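Local coordinates for protein botulinum neurotoxin type G (PDB 3MPP) that attaches botulinum neurotoxin to the host cell surface through its receptor-binding domain, targeting the cells into which the toxin's light chain is then delivered, at residues A[251-256]-A[262-267]; A[309-312]-A[318-321]; A[323-328]-A[334-339]; A[405-408]-A[414-417]. The protein carries 4 engineered substitutions. All coordinates share one frame; numbering follows the deposited sequence.

Contact 1. Residues A[251-256]-A[262-267]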
loop_
_atom_site.group_PDB
_atom_site.type_symbol
_atom_site.label_atom_id
_atom_site.label_comp_id
_atom_site.label_asym_id
_atom_site.label_seq_id
_atom_site.Cartn_x
_atom_site.Cartn_y
_atom_site.Cartn_z
ATOM N N TYR A 251 -8.930 16.831 4.914
ATOM C CA TYR A 251 -7.743 16.600 5.721
ATOM C C TYR A 251 -7.916 17.360 7.027
ATOM O O TYR A 251 -8.841 18.181 7.158
ATOM C CB TYR A 251 -6.455 17.020 4.988
ATOM C CG TYR A 251 -6.368 18.498 4.667
ATOM C CD1 TYR A 251 -5.673 19.360 5.499
ATOM C CD2 TYR A 251 -6.972 19.027 3.518
ATOM C CE1 TYR A 251 -5.575 20.703 5.222
ATOM C CE2 TYR A 251 -6.883 20.388 3.230
ATOM C CZ TYR A 251 -6.179 21.210 4.088
ATOM O OH TYR A 251 -6.073 22.550 3.839
ATOM N N ILE A 252 -7.035 17.079 7.987
ATOM C CA ILE A 252 -7.052 17.773 9.275
ATOM C C ILE A 252 -6.064 18.947 9.307
ATOM O O ILE A 252 -4.865 18.783 9.096
ATOM C CB ILE A 252 -6.744 16.831 10.468
ATOM C CG1 ILE A 252 -7.524 15.499 10.342
ATOM C CG2 ILE A 252 -7.061 17.559 11.777
ATOM C CD1 ILE A 252 -9.045 15.680 10.343
ATOM N N LYS A 253 -6.600 20.117 9.617
ATOM C CA LYS A 253 -5.894 21.386 9.575
ATOM C C LYS A 253 -5.900 22.004 10.985
ATOM O O LYS A 253 -6.903 21.954 11.681
ATOM C CB LYS A 253 -6.636 22.293 8.590
ATOM C CG LYS A 253 -6.045 23.647 8.328
ATOM C CD LYS A 253 -6.991 24.459 7.443
ATOM C CE LYS A 253 -6.336 25.741 6.923
ATOM N NZ LYS A 253 -6.464 26.875 7.879
ATOM N N TYR A 254 -4.777 22.574 11.402
ATOM C CA TYR A 254 -4.699 23.293 12.668
ATOM C C TYR A 254 -5.591 24.531 12.644
ATOM O O TYR A 254 -5.528 25.349 11.730
ATOM C CB TYR A 254 -3.252 23.680 12.965
ATOM C CG TYR A 254 -3.037 24.389 14.291
ATOM C CD1 TYR A 254 -3.300 23.748 15.497
ATOM C CD2 TYR A 254 -2.545 25.689 14.333
ATOM C CE1 TYR A 254 -3.098 24.386 16.708
ATOM C CE2 TYR A 254 -2.340 26.339 15.537
ATOM C CZ TYR A 254 -2.613 25.684 16.720
ATOM O OH TYR A 254 -2.405 26.324 17.908
ATOM N N PHE A 255 -6.429 24.650 13.661
ATOM C CA PHE A 255 -7.320 25.791 13.796
ATOM C C PHE A 255 -6.741 26.604 14.934
ATOM O O PHE A 255 -6.927 26.254 16.100
ATOM C CB PHE A 255 -8.729 25.294 14.133
ATOM C CG PHE A 255 -9.738 26.391 14.363
ATOM C CD1 PHE A 255 -10.750 26.226 15.296
ATOM C CD2 PHE A 255 -9.683 27.573 13.649
ATOM C CE1 PHE A 255 -11.691 27.223 15.509
ATOM C CE2 PHE A 255 -10.621 28.582 13.859
ATOM C CZ PHE A 255 -11.622 28.406 14.789
ATOM N N SER A 256 -6.008 27.663 14.575
ATOM C CA SER A 256 -5.257 28.510 15.509
ATOM C C SER A 256 -6.068 29.049 16.670
ATOM O O SER A 256 -5.586 29.101 17.800
ATOM C CB SER A 256 -4.651 29.704 14.762
ATOM O OG SER A 256 -3.540 29.310 13.993
ATOM N N GLU A 262 -9.358 20.952 12.658
ATOM C CA GLU A 262 -10.652 21.015 11.993
ATOM C C GLU A 262 -10.476 20.368 10.623
ATOM O O GLU A 262 -9.353 20.267 10.133
ATOM C CB GLU A 262 -11.091 22.476 11.822
ATOM C CG GLU A 262 -9.982 23.347 11.209
ATOM C CD GLU A 262 -10.380 24.806 10.987
ATOM O OE1 GLU A 262 -11.441 25.243 11.501
ATOM O OE2 GLU A 262 -9.618 25.514 10.292
ATOM N N THR A 263 -11.560 19.915 10.003
ATOM C CA THR A 263 -11.432 19.380 8.652
ATOM C C THR A 263 -11.363 20.518 7.635
ATOM O O THR A 263 -11.836 21.619 7.894
ATOM C CB THR A 263 -12.577 18.415 8.287
ATOM O OG1 THR A 263 -13.825 19.114 8.308
ATOM C CG2 THR A 263 -12.625 17.228 9.277
ATOM N N ALA A 264 -10.744 20.245 6.492
ATOM C CA ALA A 264 -10.812 21.122 5.337
ATOM C C ALA A 264 -10.858 20.231 4.104
ATOM O O ALA A 264 -10.307 19.134 4.112
ATOM C CB ALA A 264 -9.591 22.052 5.299
ATOM N N PRO A 265 -11.524 20.690 3.033
ATOM C CA PRO A 265 -11.602 19.868 1.823
ATOM C C PRO A 265 -10.233 19.725 1.161
ATOM O O PRO A 265 -9.513 20.719 1.042
ATOM C CB PRO A 265 -12.538 20.664 0.899
ATOM C CG PRO A 265 -13.164 21.712 1.750
ATOM C CD PRO A 265 -12.233 21.973 2.893
ATOM N N ARG A 266 -9.884 18.515 0.728
ATOM C CA ARG A 266 -8.652 18.308 -0.031
ATOM C C ARG A 266 -8.718 19.102 -1.333
ATOM O O ARG A 266 -9.772 19.209 -1.960
ATOM C CB ARG A 266 -8.469 16.831 -0.386
ATOM C CG ARG A 266 -8.144 15.938 0.791
ATOM C CD ARG A 266 -7.859 14.490 0.356
ATOM N NE ARG A 266 -7.648 13.684 1.554
ATOM C CZ ARG A 266 -6.547 13.740 2.285
ATOM N NH1 ARG A 266 -5.540 14.521 1.904
ATOM N NH2 ARG A 266 -6.452 13.014 3.385
ATOM N N THR A 267 -7.589 19.644 -1.749
ATOM C CA THR A 267 -7.511 20.261 -3.062
ATOM C C THR A 267 -7.253 19.147 -4.048
ATOM O O THR A 267 -6.979 18.013 -3.652
ATOM C CB THR A 267 -6.353 21.264 -3.137
ATOM O OG1 THR A 267 -5.157 20.645 -2.631
ATOM C CG2 THR A 267 -6.683 22.492 -2.294
#

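Contact 2. Residues A[309-312]-A[318-321]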
loop_
_atom_site.group_PDB
_atom_site.type_symbol
_atom_site.label_atom_id
_atom_site.label_comp_id
_atom_site.label_asym_id
_atom_site.label_seq_id
_atom_site.Cartn_x
_atom_site.Cartn_y
_atom_site.Cartn_z
ATOM N N TYR A 309 3.644 8.780 21.367
ATOM C CA TYR A 309 3.126 10.144 21.296
ATOM C C TYR A 309 2.973 10.548 19.846
ATOM O O TYR A 309 3.719 10.078 18.984
ATOM C CB TYR A 309 4.095 11.154 21.926
ATOM C CG TYR A 309 4.556 10.849 23.315
ATOM C CD1 TYR A 309 3.655 10.779 24.367
ATOM C CD2 TYR A 309 5.909 10.685 23.593
ATOM C CE1 TYR A 309 4.088 10.536 25.670
ATOM C CE2 TYR A 309 6.352 10.440 24.899
ATOM C CZ TYR A 309 5.429 10.363 25.926
ATOM O OH TYR A 309 5.841 10.111 27.219
ATOM N N LEU A 310 2.051 11.469 19.581
ATOM C CA LEU A 310 1.966 12.056 18.251
ATOM C C LEU A 310 2.452 13.505 18.338
ATOM O O LEU A 310 1.739 14.363 18.858
ATOM C CB LEU A 310 0.526 11.978 17.712
ATOM C CG LEU A 310 0.018 10.581 17.301
ATOM C CD1 LEU A 310 -1.459 10.600 16.847
ATOM C CD2 LEU A 310 0.899 10.007 16.170
ATOM N N ASN A 311 3.681 13.755 17.885
ATOM C CA ASN A 311 4.206 15.114 17.755
ATOM C C ASN A 311 3.656 15.730 16.463
ATOM O O ASN A 311 3.308 15.011 15.522
ATOM C CB ASN A 311 5.741 15.116 17.694
ATOM C CG ASN A 311 6.406 15.032 19.076
ATOM O OD1 ASN A 311 5.740 15.007 20.106
ATOM N ND2 ASN A 311 7.735 14.992 19.087
ATOM N N ILE A 312 3.588 17.055 16.415
ATOM C CA ILE A 312 3.184 17.754 15.200
ATOM C C ILE A 312 4.238 18.823 14.967
ATOM O O ILE A 312 4.475 19.655 15.841
ATOM C CB ILE A 312 1.822 18.439 15.359
ATOM C CG1 ILE A 312 0.740 17.393 15.646
ATOM C CG2 ILE A 312 1.516 19.311 14.120
ATOM C CD1 ILE A 312 -0.603 17.994 16.109
ATOM N N GLU A 318 8.135 25.639 17.495
ATOM C CA GLU A 318 8.204 24.679 18.590
ATOM C C GLU A 318 7.358 23.446 18.293
ATOM O O GLU A 318 6.428 23.480 17.484
ATOM C CB GLU A 318 7.823 25.308 19.941
ATOM C CG GLU A 318 6.376 25.714 20.062
ATOM C CD GLU A 318 6.007 26.224 21.448
ATOM O OE1 GLU A 318 6.749 25.974 22.422
ATOM O OE2 GLU A 318 4.950 26.875 21.565
ATOM N N SER A 319 7.717 22.353 18.943
ATOM C CA SER A 319 7.017 21.101 18.788
ATOM C C SER A 319 5.665 21.204 19.470
ATOM O O SER A 319 5.549 21.765 20.569
ATOM C CB SER A 319 7.830 19.967 19.414
ATOM O OG SER A 319 7.132 18.741 19.327
ATOM N N TYR A 320 4.645 20.677 18.801
ATOM C CA TYR A 320 3.333 20.520 19.407
ATOM C C TYR A 320 3.098 19.032 19.548
ATOM O O TYR A 320 3.865 18.227 19.035
ATOM C CB TYR A 320 2.238 21.125 18.533
ATOM C CG TYR A 320 2.027 22.607 18.738
ATOM C CD1 TYR A 320 0.780 23.113 19.088
ATOM C CD2 TYR A 320 3.077 23.501 18.580
ATOM C CE1 TYR A 320 0.581 24.481 19.268
ATOM C CE2 TYR A 320 2.892 24.861 18.761
ATOM C CZ TYR A 320 1.641 25.344 19.107
ATOM O OH TYR A 320 1.462 26.697 19.284
ATOM N N ARG A 321 2.028 18.666 20.233
ATOM C CA ARG A 321 1.737 17.268 20.468
ATOM C C ARG A 321 0.252 17.149 20.660
ATOM O O ARG A 321 -0.409 18.125 21.035
ATOM C CB ARG A 321 2.466 16.783 21.725
ATOM C CG ARG A 321 2.079 15.371 22.166
ATOM C CD ARG A 321 3.021 14.865 23.247
ATOM N NE ARG A 321 4.365 14.696 22.712
ATOM C CZ ARG A 321 5.423 14.373 23.447
ATOM N NH1 ARG A 321 5.297 14.189 24.761
ATOM N NH2 ARG A 321 6.605 14.232 22.864
HETATM O O HOH W 1 4.725 22.392 15.298
#

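Contact 3. Residues A[323-328]-A[334-339]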
loop_
_atom_site.group_PDB
_atom_site.type_symbol
_atom_site.label_atom_id
_atom_site.label_comp_id
_atom_site.label_asym_id
_atom_site.label_seq_id
_atom_site.Cartn_x
_atom_site.Cartn_y
_atom_site.Cartn_z
ATOM N N TYR A 323 -2.942 16.042 22.626
ATOM C CA TYR A 323 -3.358 15.740 24.000
ATOM C C TYR A 323 -4.834 15.376 24.115
ATOM O O TYR A 323 -5.691 15.928 23.420
ATOM C CB TYR A 323 -3.038 16.892 24.966
ATOM C CG TYR A 323 -1.559 17.097 25.215
ATOM C CD1 TYR A 323 -0.918 16.476 26.276
ATOM C CD2 TYR A 323 -0.805 17.906 24.372
ATOM C CE1 TYR A 323 0.439 16.670 26.510
ATOM C CE2 TYR A 323 0.546 18.097 24.584
ATOM C CZ TYR A 323 1.163 17.480 25.653
ATOM O OH TYR A 323 2.507 17.670 25.835
ATOM N N VAL A 324 -5.118 14.454 25.021
ATOM C CA VAL A 324 -6.478 14.081 25.335
ATOM C C VAL A 324 -6.930 14.748 26.639
ATOM O O VAL A 324 -6.221 14.699 27.644
ATOM C CB VAL A 324 -6.585 12.557 25.464
ATOM C CG1 VAL A 324 -7.950 12.158 26.048
ATOM C CG2 VAL A 324 -6.372 11.917 24.101
ATOM N N LEU A 325 -8.107 15.365 26.626
ATOM C CA LEU A 325 -8.645 15.937 27.854
ATOM C C LEU A 325 -9.131 14.804 28.754
ATOM O O LEU A 325 -10.134 14.171 28.464
ATOM C CB LEU A 325 -9.776 16.916 27.533
ATOM C CG LEU A 325 -9.305 18.353 27.293
ATOM C CD1 LEU A 325 -8.498 18.446 26.012
ATOM C CD2 LEU A 325 -10.482 19.327 27.266
ATOM N N VAL A 326 -8.419 14.542 29.843
ATOM C CA VAL A 326 -8.716 13.365 30.664
ATOM C C VAL A 326 -9.926 13.487 31.581
ATOM O O VAL A 326 -10.527 12.481 31.941
ATOM C CB VAL A 326 -7.505 12.927 31.511
ATOM C CG1 VAL A 326 -6.475 12.260 30.629
ATOM C CG2 VAL A 326 -6.913 14.107 32.246
ATOM N N ASN A 327 -10.289 14.709 31.949
ATOM C CA ASN A 327 -11.387 14.919 32.881
ATOM C C ASN A 327 -12.670 15.371 32.196
ATOM O O ASN A 327 -13.473 16.088 32.784
ATOM C CB ASN A 327 -10.998 15.928 33.969
ATOM C CG ASN A 327 -9.937 15.386 34.919
ATOM O OD1 ASN A 327 -9.073 16.127 35.392
ATOM N ND2 ASN A 327 -9.996 14.084 35.195
ATOM N N SER A 328 -12.862 14.959 30.949
ATOM C CA SER A 328 -14.133 15.197 30.275
ATOM C C SER A 328 -15.137 14.093 30.593
ATOM O O SER A 328 -14.785 12.917 30.650
ATOM C CB SER A 328 -13.942 15.296 28.763
ATOM O OG SER A 328 -15.200 15.359 28.117
ATOM N N GLN A 334 -12.944 17.211 21.716
ATOM C CA GLN A 334 -11.973 17.691 20.742
ATOM C C GLN A 334 -10.579 17.415 21.268
ATOM O O GLN A 334 -10.319 17.593 22.461
ATOM C CB GLN A 334 -12.183 19.190 20.500
ATOM C CG GLN A 334 -13.409 19.471 19.640
ATOM C CD GLN A 334 -14.231 20.648 20.140
ATOM O OE1 GLN A 334 -14.474 20.787 21.331
ATOM N NE2 GLN A 334 -14.670 21.490 19.221
ATOM N N LEU A 335 -9.688 16.944 20.397
ATOM C CA LEU A 335 -8.290 16.752 20.795
ATOM C C LEU A 335 -7.625 18.112 20.929
ATOM O O LEU A 335 -7.942 19.036 20.177
ATOM C CB LEU A 335 -7.531 15.886 19.765
ATOM C CG LEU A 335 -7.994 14.425 19.754
ATOM C CD1 LEU A 335 -7.329 13.612 18.637
ATOM C CD2 LEU A 335 -7.710 13.800 21.132
ATOM N N PHE A 336 -6.705 18.216 21.890
ATOM C CA PHE A 336 -6.020 19.461 22.235
ATOM C C PHE A 336 -4.634 19.437 21.599
ATOM O O PHE A 336 -3.799 18.619 21.970
ATOM C CB PHE A 336 -5.918 19.547 23.767
ATOM C CG PHE A 336 -5.170 20.769 24.298
ATOM C CD1 PHE A 336 -5.447 22.056 23.828
ATOM C CD2 PHE A 336 -4.233 20.625 25.317
ATOM C CE1 PHE A 336 -4.766 23.171 24.340
ATOM C CE2 PHE A 336 -3.548 21.738 25.845
ATOM C CZ PHE A 336 -3.816 23.007 25.359
ATOM N N LEU A 337 -4.394 20.298 20.610
ATOM C CA LEU A 337 -3.107 20.284 19.914
ATOM C C LEU A 337 -2.325 21.437 20.517
ATOM O O LEU A 337 -2.705 22.598 20.328
ATOM C CB LEU A 337 -3.287 20.451 18.385
ATOM C CG LEU A 337 -4.317 19.528 17.722
ATOM C CD1 LEU A 337 -4.395 19.719 16.186
ATOM C CD2 LEU A 337 -4.040 18.067 18.083
ATOM N N ALA A 338 -1.272 21.123 21.277
ATOM C CA ALA A 338 -0.613 22.137 22.126
ATOM C C ALA A 338 0.903 21.955 22.298
ATOM O O ALA A 338 1.438 20.861 22.095
ATOM C CB ALA A 338 -1.284 22.155 23.496
ATOM N N PRO A 339 1.598 23.033 22.682
ATOM C CA PRO A 339 3.000 22.879 23.083
ATOM C C PRO A 339 3.129 21.864 24.217
ATOM O O PRO A 339 2.202 21.687 25.018
ATOM C CB PRO A 339 3.386 24.280 23.603
ATOM C CG PRO A 339 2.370 25.223 22.984
ATOM C CD PRO A 339 1.105 24.418 22.833
HETATM O O HOH W 2 -9.690 15.476 24.197
#

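Contact 4. Residues A[405-408]-A[414-417]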
loop_
_atom_site.group_PDB
_atom_site.type_symbol
_atom_site.label_atom_id
_atom_site.label_comp_id
_atom_site.label_asym_id
_atom_site.label_seq_id
_atom_site.Cartn_x
_atom_site.Cartn_y
_atom_site.Cartn_z
ATOM N N ARG A 405 -18.348 1.472 20.943
ATOM C CA ARG A 405 -19.660 0.849 21.129
ATOM C C ARG A 405 -19.865 -0.371 20.231
ATOM O O ARG A 405 -19.596 -0.333 19.028
ATOM C CB ARG A 405 -20.787 1.866 20.933
ATOM C CG ARG A 405 -20.742 2.964 21.999
ATOM C CD ARG A 405 -21.974 3.840 21.984
ATOM N NE ARG A 405 -23.215 3.103 22.221
ATOM C CZ ARG A 405 -24.403 3.693 22.293
ATOM N NH1 ARG A 405 -24.474 5.013 22.159
ATOM N NH2 ARG A 405 -25.509 2.980 22.498
ATOM N N ARG A 406 -20.334 -1.450 20.840
ATOM C CA ARG A 406 -20.603 -2.688 20.132
ATOM C C ARG A 406 -22.046 -2.624 19.662
ATOM O O ARG A 406 -22.900 -3.354 20.152
ATOM C CB ARG A 406 -20.396 -3.892 21.059
ATOM C CG ARG A 406 -19.024 -3.949 21.737
ATOM C CD ARG A 406 -17.912 -3.332 20.895
ATOM N NE ARG A 406 -17.870 -3.844 19.529
ATOM C CZ ARG A 406 -17.198 -3.267 18.536
ATOM N NH1 ARG A 406 -16.503 -2.155 18.749
ATOM N NH2 ARG A 406 -17.222 -3.798 17.324
ATOM N N ILE A 407 -22.299 -1.716 18.723
ATOM C CA ILE A 407 -23.639 -1.453 18.219
ATOM C C ILE A 407 -24.253 -2.692 17.566
ATOM O O ILE A 407 -25.438 -2.976 17.731
ATOM C CB ILE A 407 -23.596 -0.275 17.219
ATOM C CG1 ILE A 407 -23.010 0.963 17.915
ATOM C CG2 ILE A 407 -24.974 0.018 16.663
ATOM C CD1 ILE A 407 -22.379 1.949 16.970
ATOM N N SER A 408 -23.435 -3.414 16.809
ATOM C CA SER A 408 -23.838 -4.669 16.199
ATOM C C SER A 408 -22.550 -5.397 15.846
ATOM O O SER A 408 -21.488 -4.793 15.863
ATOM C CB SER A 408 -24.649 -4.403 14.934
ATOM O OG SER A 408 -23.917 -3.567 14.055
ATOM N N LEU A 414 -19.144 -0.520 8.928
ATOM C CA LEU A 414 -20.012 0.627 8.655
ATOM C C LEU A 414 -19.471 1.949 9.213
ATOM O O LEU A 414 -19.738 3.015 8.661
ATOM C CB LEU A 414 -21.376 0.392 9.316
ATOM C CG LEU A 414 -22.117 -0.914 9.009
ATOM C CD1 LEU A 414 -23.377 -1.039 9.863
ATOM C CD2 LEU A 414 -22.466 -0.989 7.524
ATOM N N ARG A 415 -18.765 1.864 10.340
ATOM C CA ARG A 415 -18.311 3.039 11.096
ATOM C C ARG A 415 -16.802 3.209 10.896
ATOM O O ARG A 415 -15.995 2.589 11.593
ATOM C CB ARG A 415 -18.669 2.853 12.584
ATOM C CG ARG A 415 -18.179 3.947 13.555
ATOM C CD ARG A 415 -18.411 3.518 15.030
ATOM N NE ARG A 415 -17.627 2.320 15.365
ATOM C CZ ARG A 415 -17.934 1.468 16.342
ATOM N NH1 ARG A 415 -19.004 1.679 17.090
ATOM N NH2 ARG A 415 -17.174 0.397 16.572
ATOM N N LEU A 416 -16.426 4.045 9.935
ATOM C CA LEU A 416 -15.052 4.072 9.429
ATOM C C LEU A 416 -14.282 5.323 9.851
ATOM O O LEU A 416 -13.096 5.428 9.573
ATOM C CB LEU A 416 -15.048 3.957 7.893
ATOM C CG LEU A 416 -15.768 2.736 7.302
ATOM C CD1 LEU A 416 -15.790 2.777 5.766
ATOM C CD2 LEU A 416 -15.143 1.421 7.819
ATOM N N GLY A 417 -14.960 6.261 10.511
ATOM C CA GLY A 417 -14.317 7.500 10.949
ATOM C C GLY A 417 -13.153 7.386 11.940
ATOM O O GLY A 417 -12.432 8.358 12.173
#

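Contact 1. Residues A[251-256]-A[262-267]
E262 reaches across the strand pair to F255. Its CG stands between the backbone N and the carbonyl carbon (chi1 49°), and the chain, extended beyond CG, leaves the sheet beside K253 on the same face. E262 CG lies 3.4 Å from K253 O and touches F255 CB. The carboxyl carbon E262 CD follows at 3.6 Å from F255 CB. At the tip, E262 OE1 sits over one face of the F255 ring, nearer the ring's border than its centre and 3.5 Å from F255 CG, with carboxylate and ring planes 11° apart. E262 OE2 lies between F255 CD2 and the end of K253, with K253 NZ 4.2 Å away: near enough for attraction, too far for a salt bridge. On the same face, A264 CB makes a CH-pi contact with the Y251 ring, 4.1 Å from its centroid. I252 and T263 point to the other face, where both pack on I379. Four backbone hydrogen bonds join two antiparallel pairs, Y251 with A264 and K253 with E262; K253 N to E262 O measures 2.8 Å. This ladder defines the beta hairpin of strands 250-255 and 260-270 in the beta-trefoil receptor-binding subdomain.

Contact 2. Residues A[309-312]-A[318-321]
R321 leaves its strand with CG anti to the backbone N (chi1 172°) and stays extended until a bend at chi3 (-66°), which turns the guanidinium so that its face meets Y309 while its edge meets N311. Against Y309 the two planes differ by 6° and the centres lie 4.0 Å apart, a stacked cation-pi contact in which R321 NH1 stands over the middle of the ring and R321 CZ comes to 3.6 Å from Y309 CG. Against N311 the grip is side-on: R321 NE and R321 NH2 each donate to N311 OD1 at 3.0 Å, so one oxygen takes two bonds. NE approaches nearly end-on to the side-chain carbonyl, whereas NH2 comes in on a lone pair. Amide and guanidinium are almost coplanar, an arrangement that fixes the rotation of both groups. The remaining nitrogen, R321 NH1, also forms a salt bridge with D348 of strand 346-353, so a second partner shares the guanidinium's charge. These residues lie on one face of the beta hairpin made by strands 307-312 and 320-325 of the beta-trefoil subdomain, where N311 and R321 are an antiparallel non-hydrogen-bonded pair. The next pair toward the turn is hydrogen-bonded: I312 N donates to Y320 O at 2.9 Å and Y320 N to I312 O at 3.1 Å. Their side chains take the opposite face, with I312 CB 4.2 Å from Y320 CB; from there I312 packs on L337 and Y320 on P339, both of strand 332-339.

Contact 3. Residues A[323-328]-A[334-339]
L325 and F336 meet at about a right angle, the branch end of the leucine, L325 CD1, touching the stem of the phenylalanine at 3.6 Å from F336 CB. F336 holds CG anti to its own backbone N (chi1 178°), a setting that sends the ring out from the sheet on the side of Y323, leaving F336 CD2 3.9 Å from Y323 CB. Beyond this pair F336 stacks on the ring of F346. The Y323 ring is presented differently: its edge, not its face, is turned to the partner segment, with the carbonyl oxygens of F336 and A338 lying near its plane and Y323 CE2 3.8 Å from A338 O. Its hydroxyl is hydrogen-bonded to the backbone N of N341. All this belongs to the beta hairpin of strands 320-325 and 332-339 within the beta-trefoil subdomain. A single bridge, Y323 with F336, joins the two segments as an antiparallel hydrogen-bonded pair: Y323 N to F336 O is 2.8 Å and F336 N to Y323 O is 2.9 Å. The short segments 323-325 and 336-339 make 124°, well short of antiparallel. Toward the loop a water replaces direct pairing, accepting from L325 N and donating to Q334 O. A type I turn from L325 to S328 begins the connection between the strands. On the other side of the sheet V324 and L335 cross at a slant, methyl to methyl, with V324 CG2 3.8 Å from L335 CD2; both side chains also lean on I399, while V324 packs on F374 and L335 on F377.

Contact 4. Residues A[405-408]-A[414-417]
R415 reaches R405 through one nearly straight hydrogen bond: R415 NH1 donates to R405 O at 2.9 Å with an N-H...O angle of 172°, landing on a lone pair in the carbonyl plane, with the oxygen also in the guanidinium plane. The same nitrogen is touched by I407, whose CD1 lies 3.4 Å from R415 NH1. At another point of the guanidinium edge, R406 NH1 comes to 3.4 Å from R415 NH2. These are two donors and not a bond; the groups are turned 73° against each other. One shell out, R406 NH2 and R415 NH2 each make a weak hydrogen bond to N412 OD1, a shared acceptor that may ease the like charges. R406 is the centre of an inverse gamma turn, in which I407 N makes a weak bond to the same R405 O. A bend at chi3 (63°) turns the R415 guanidinium edge to that oxygen. R415 rests on W402 and Y403, and I407 approaches W402 to about 3 Å between nearest side-chain atoms. The contact joins the loop just after the probable ganglioside-binding motif, residues 400-403, to the segment following helix 411-414, beside W402, the inferred ganglioside site.

How the contacts relate
From the N terminus the four contacts come in series, each closing its own short loop before the next opens, so none nest or cross. Contact 1 closes the turn between strands 250-255 and 260-270. Contacts 2 and 3 close successive hairpins that share strand 320-325, placing strands 307-312 and 332-339 as its neighbours in one sheet; a probable hydrogen bond from R321 N to A338 O, 2.9 Å, joins the two contacts directly. Y254 of contact 1 packs against both, on Y320 and near L337 O. Contact 4 spans helix 411-414 and touches none of the others, its nearest atoms being about 8 Å from contact 1. All lie in the C-terminal receptor-binding subdomain.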